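Local coordinates for protein hexokinase (Schistosoma mansoni, PDB 1BDG) that catalyses the ATP-dependent phosphorylation of glucose and other hexoses to hexose 6-phosphates, the entry step of glycolysis, at residues A[71-76]-A[117-122]; A[139-144]-A[172-177]. One frame throughout, in Å; residues are numbered along the deposited sequence.

Contact 1 (A[71-76]-A[117-122]); sequences LALDLG and KYIAET
Leu73 and Ile119 meet where helix 112-129 packs on the mixed sheet of the hexokinase small subdomain, a fold of the actin-like ATPase clan. The contact is apolar, and no hydrogen bond crosses it. Its closely packed part is buried: Leu73 CD1 lies 3.4 Å from Ile119 CG2, and Leu178 of helix 174-183 and Tyr80 of strand 80-87 pack on both residues. The two side chains approach at a slant. Ile119 forks over strand 68-75. Its CG2 is trans to its own backbone N and meets Leu73. CG1 lies beside the backbone N (chi1 -66°), and the CD1 it carries faces Leu75. This second touch is looser, with Leu75 CD1 4.3 Å from Ile119 CD1. The outer side of the helix is different. Lys117 and Glu121 are exposed there and do not reach the strand. Tyr118 is only partly exposed, and its OH makes a weak hydrogen bond to Cys102 O. At its C-terminal end strand 68-75 runs into a predicted ATP-binding segment, Asp74 to Asn79. There the turn begins at Gly76, whose O takes a weak hydrogen bond from Lys162 NZ.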
# COMPACT_ATOMS: atom_id res chain seq x y z
N LEU A 71 -9.36 -11.10 18.46
CA LEU A 71 -8.84 -11.74 17.26
C LEU A 71 -8.62 -10.60 16.29
O LEU A 71 -9.18 -9.52 16.47
CB LEU A 71 -9.87 -12.71 16.66
CG LEU A 71 -10.28 -13.95 17.47
CD1 LEU A 71 -11.27 -14.74 16.66
CD2 LEU A 71 -9.09 -14.81 17.83
N ALA A 72 -7.83 -10.82 15.25
CA ALA A 72 -7.57 -9.77 14.27
C ALA A 72 -7.15 -10.43 12.98
O ALA A 72 -6.29 -11.30 12.99
CB ALA A 72 -6.48 -8.86 14.77
N LEU A 73 -7.81 -10.06 11.88
CA LEU A 73 -7.48 -10.60 10.57
C LEU A 73 -6.77 -9.51 9.78
O LEU A 73 -6.86 -8.33 10.14
CB LEU A 73 -8.74 -11.03 9.83
CG LEU A 73 -9.56 -12.23 10.32
CD1 LEU A 73 -10.81 -12.40 9.47
CD2 LEU A 73 -8.72 -13.50 10.24
N ASP A 74 -6.07 -9.89 8.71
CA ASP A 74 -5.38 -8.92 7.86
C ASP A 74 -5.69 -9.36 6.43
O ASP A 74 -5.45 -10.51 6.11
CB ASP A 74 -3.86 -8.96 8.10
CG ASP A 74 -3.17 -7.63 7.79
OD1 ASP A 74 -3.73 -6.83 7.01
OD2 ASP A 74 -2.08 -7.38 8.34
N LEU A 75 -6.29 -8.49 5.62
CA LEU A 75 -6.60 -8.85 4.23
C LEU A 75 -6.32 -7.74 3.19
O LEU A 75 -6.73 -6.59 3.37
CB LEU A 75 -8.06 -9.33 4.09
CG LEU A 75 -8.49 -9.90 2.72
CD1 LEU A 75 -7.69 -11.17 2.41
CD2 LEU A 75 -9.97 -10.22 2.66
N GLY A 76 -5.61 -8.09 2.12
CA GLY A 76 -5.30 -7.12 1.09
C GLY A 76 -3.82 -6.95 0.84
O GLY A 76 -3.39 -6.80 -0.32
N LYS A 117 -15.82 -17.15 2.83
CA LYS A 117 -15.98 -18.48 3.40
C LYS A 117 -14.55 -18.96 3.72
O LYS A 117 -14.27 -19.38 4.85
CB LYS A 117 -16.66 -19.43 2.41
CG LYS A 117 -16.88 -20.80 2.98
CD LYS A 117 -17.72 -21.64 2.08
CE LYS A 117 -17.77 -23.05 2.61
NZ LYS A 117 -18.48 -23.97 1.70
N TYR A 118 -13.64 -18.81 2.76
CA TYR A 118 -12.26 -19.22 2.97
C TYR A 118 -11.72 -18.56 4.25
O TYR A 118 -11.17 -19.23 5.13
CB TYR A 118 -11.39 -18.86 1.76
CG TYR A 118 -9.96 -19.31 1.91
CD1 TYR A 118 -9.57 -20.61 1.56
CD2 TYR A 118 -9.01 -18.48 2.50
CE1 TYR A 118 -8.27 -21.06 1.81
CE2 TYR A 118 -7.73 -18.91 2.75
CZ TYR A 118 -7.37 -20.20 2.41
OH TYR A 118 -6.11 -20.60 2.71
N ILE A 119 -11.94 -17.25 4.38
CA ILE A 119 -11.48 -16.50 5.56
C ILE A 119 -11.88 -17.23 6.84
O ILE A 119 -11.02 -17.57 7.66
CB ILE A 119 -12.04 -15.04 5.58
CG1 ILE A 119 -11.47 -14.23 4.41
CG2 ILE A 119 -11.71 -14.36 6.89
CD1 ILE A 119 -10.01 -14.10 4.46
N ALA A 120 -13.17 -17.50 6.98
CA ALA A 120 -13.66 -18.21 8.17
C ALA A 120 -13.05 -19.63 8.26
O ALA A 120 -12.52 -19.99 9.32
CB ALA A 120 -15.17 -18.28 8.16
N GLU A 121 -13.09 -20.40 7.17
CA GLU A 121 -12.53 -21.76 7.11
C GLU A 121 -11.18 -21.74 7.83
O GLU A 121 -10.95 -22.48 8.79
CB GLU A 121 -12.34 -22.18 5.64
CG GLU A 121 -12.12 -23.69 5.34
CD GLU A 121 -10.67 -24.20 5.48
OE1 GLU A 121 -10.29 -24.58 6.63
OE2 GLU A 121 -9.92 -24.26 4.46
N THR A 122 -10.33 -20.81 7.40
CA THR A 122 -8.98 -20.59 7.92
C THR A 122 -8.92 -20.23 9.41
O THR A 122 -8.28 -20.94 10.20
CB THR A 122 -8.28 -19.52 7.08
OG1 THR A 122 -7.49 -20.15 6.06
CG2 THR A 122 -7.42 -18.63 7.95

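Contact 2 (A[139-144]-A[172-177]); sequences LGFTFS and HNVAEL. With GLC (alpha-D-glucopyranose), chain B.
Phe141 and Phe143 both hold CG trans to the backbone N, with chi1 of -165° and -168°, which sends their rings from the strand toward Val174. The valine presents its two methyls to them in different ways. Val174 CG1 sits at the edge of the Phe141 ring, near its plane, 3.3 Å from Phe141 CE2. The same methyl stands over a face of Phe143 in a CH-pi contact, 4.1 Å from Val174 CG1 to the ring centroid and only 10° off the normal. Val174 CG2 lies toward the rim of the Phe143 ring, 3.4 Å from Phe143 CE2. The phenylalanines also pack on each other, with Phe143 CB above the centre of the Phe141 ring. This is helix-on-sheet packing in the small subdomain: the first turn of helix 174-183 is laid against strand 137-143. Asn173 is the N-cap, and its OD1 accepts a weak capping bond from Ala175 N at 3.0 Å. The same oxygen also takes a hydrogen bond from Ala155 N. The strand ends at Phe143, and the next residue, Ser144, binds substrate. Its OG is hydrogen-bonded to Asp197 OD2, and Ser144 O comes within 3.2 Å of glucose O3.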
# COMPACT_ATOMS: atom_id res chain seq x y z
N LEU A 139 -13.42 -9.44 16.89
CA LEU A 139 -12.44 -9.40 15.82
C LEU A 139 -12.24 -8.02 15.20
O LEU A 139 -13.18 -7.26 15.04
CB LEU A 139 -12.83 -10.45 14.77
CG LEU A 139 -12.12 -10.71 13.44
CD1 LEU A 139 -12.35 -12.16 13.06
CD2 LEU A 139 -12.66 -9.81 12.34
N GLY A 140 -10.98 -7.67 14.97
CA GLY A 140 -10.64 -6.42 14.33
C GLY A 140 -10.28 -6.82 12.91
O GLY A 140 -9.32 -7.57 12.71
N PHE A 141 -11.05 -6.37 11.93
CA PHE A 141 -10.83 -6.70 10.53
C PHE A 141 -10.06 -5.62 9.76
O PHE A 141 -10.59 -4.54 9.49
CB PHE A 141 -12.18 -6.97 9.86
CG PHE A 141 -12.10 -7.68 8.53
CD1 PHE A 141 -10.99 -8.43 8.16
CD2 PHE A 141 -13.17 -7.61 7.64
CE1 PHE A 141 -10.96 -9.10 6.94
CE2 PHE A 141 -13.15 -8.27 6.42
CZ PHE A 141 -12.05 -9.02 6.07
N THR A 142 -8.79 -5.88 9.47
CA THR A 142 -7.97 -4.94 8.70
C THR A 142 -8.26 -5.28 7.25
O THR A 142 -7.68 -6.23 6.71
CB THR A 142 -6.49 -5.16 8.97
OG1 THR A 142 -6.18 -4.70 10.28
CG2 THR A 142 -5.64 -4.43 7.96
N PHE A 143 -9.20 -4.57 6.65
CA PHE A 143 -9.59 -4.79 5.26
C PHE A 143 -8.91 -3.70 4.43
O PHE A 143 -9.40 -2.57 4.36
CB PHE A 143 -11.10 -4.71 5.12
CG PHE A 143 -11.63 -5.20 3.81
CD1 PHE A 143 -11.23 -6.44 3.30
CD2 PHE A 143 -12.57 -4.46 3.10
CE1 PHE A 143 -11.77 -6.93 2.10
CE2 PHE A 143 -13.12 -4.93 1.92
CZ PHE A 143 -12.72 -6.18 1.42
N SER A 144 -7.79 -4.04 3.80
CA SER A 144 -7.01 -3.10 3.01
C SER A 144 -7.69 -2.56 1.76
O SER A 144 -7.08 -2.60 0.68
CB SER A 144 -5.70 -3.75 2.58
OG SER A 144 -5.11 -4.47 3.64
N HIS A 172 -21.33 -4.03 -1.08
CA HIS A 172 -21.86 -4.75 0.08
C HIS A 172 -21.15 -4.38 1.38
O HIS A 172 -20.03 -3.82 1.36
CB HIS A 172 -21.71 -6.27 -0.12
CG HIS A 172 -22.52 -6.81 -1.26
ND1 HIS A 172 -21.97 -7.08 -2.50
CD2 HIS A 172 -23.84 -7.12 -1.35
CE1 HIS A 172 -22.91 -7.54 -3.30
NE2 HIS A 172 -24.05 -7.57 -2.63
N ASN A 173 -21.77 -4.71 2.51
CA ASN A 173 -21.15 -4.43 3.79
C ASN A 173 -20.26 -5.63 4.10
O ASN A 173 -20.74 -6.71 4.44
CB ASN A 173 -22.19 -4.24 4.89
CG ASN A 173 -21.57 -4.07 6.28
OD1 ASN A 173 -20.35 -4.07 6.44
ND2 ASN A 173 -22.42 -3.91 7.29
N VAL A 174 -18.96 -5.44 3.94
CA VAL A 174 -17.98 -6.49 4.22
C VAL A 174 -18.06 -7.10 5.63
O VAL A 174 -17.89 -8.31 5.79
CB VAL A 174 -16.56 -5.95 3.98
CG1 VAL A 174 -15.53 -6.90 4.56
CG2 VAL A 174 -16.34 -5.74 2.49
N ALA A 175 -18.31 -6.28 6.65
CA ALA A 175 -18.39 -6.78 8.03
C ALA A 175 -19.48 -7.83 8.17
O ALA A 175 -19.34 -8.81 8.91
CB ALA A 175 -18.64 -5.66 8.98
N GLU A 176 -20.57 -7.64 7.43
CA GLU A 176 -21.67 -8.58 7.52
C GLU A 176 -21.33 -9.82 6.72
O GLU A 176 -21.66 -10.94 7.13
CB GLU A 176 -22.98 -7.94 7.03
CG GLU A 176 -24.21 -8.79 7.33
CD GLU A 176 -25.52 -8.03 7.14
OE1 GLU A 176 -25.53 -7.03 6.35
OE2 GLU A 176 -26.54 -8.44 7.78
N LEU A 177 -20.62 -9.64 5.62
CA LEU A 177 -20.22 -10.79 4.82
C LEU A 177 -19.42 -11.72 5.73
O LEU A 177 -19.83 -12.85 5.97
CB LEU A 177 -19.40 -10.36 3.59
CG LEU A 177 -20.17 -9.81 2.39
CD1 LEU A 177 -19.23 -9.48 1.25
CD2 LEU A 177 -21.17 -10.84 1.93
C1 GLC B . -4.45 -0.26 -1.88
C2 GLC B . -5.82 -0.21 -1.20
C3 GLC B . -5.74 0.64 0.04
C4 GLC B . -4.65 0.11 0.96
C5 GLC B . -3.34 0.09 0.21
C6 GLC B . -2.21 -0.49 1.04
O1 GLC B . -4.08 1.04 -2.18
O2 GLC B . -6.80 0.34 -2.08
O3 GLC B . -6.99 0.62 0.73
O4 GLC B . -4.55 0.93 2.10
O5 GLC B . -3.47 -0.74 -0.95
O6 GLC B . -2.18 -1.90 0.95

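Of the four segments, the one on strand 68-75 comes first in the chain, and strands 80-87 and 95-101 follow it. Helix 112-129 then returns to the first strand, and contact 1 closes this loop of 40 residues. The chain goes on into strand 137-143, passes the 147-150/154-157 hairpin and closes contact 2 at helix 174-183 across 27 residues. The contacts therefore follow in series and neither nest nor cross. Both helices pack on one sheet, in which strands 68-75 and 137-143 are parallel neighbours. Leu75 N lies 2.9 Å from Thr142 O, a probable hydrogen bond. Leu75 O is 2.7 Å from Ser144 OG, a second probable one, reaching the residue that touches glucose.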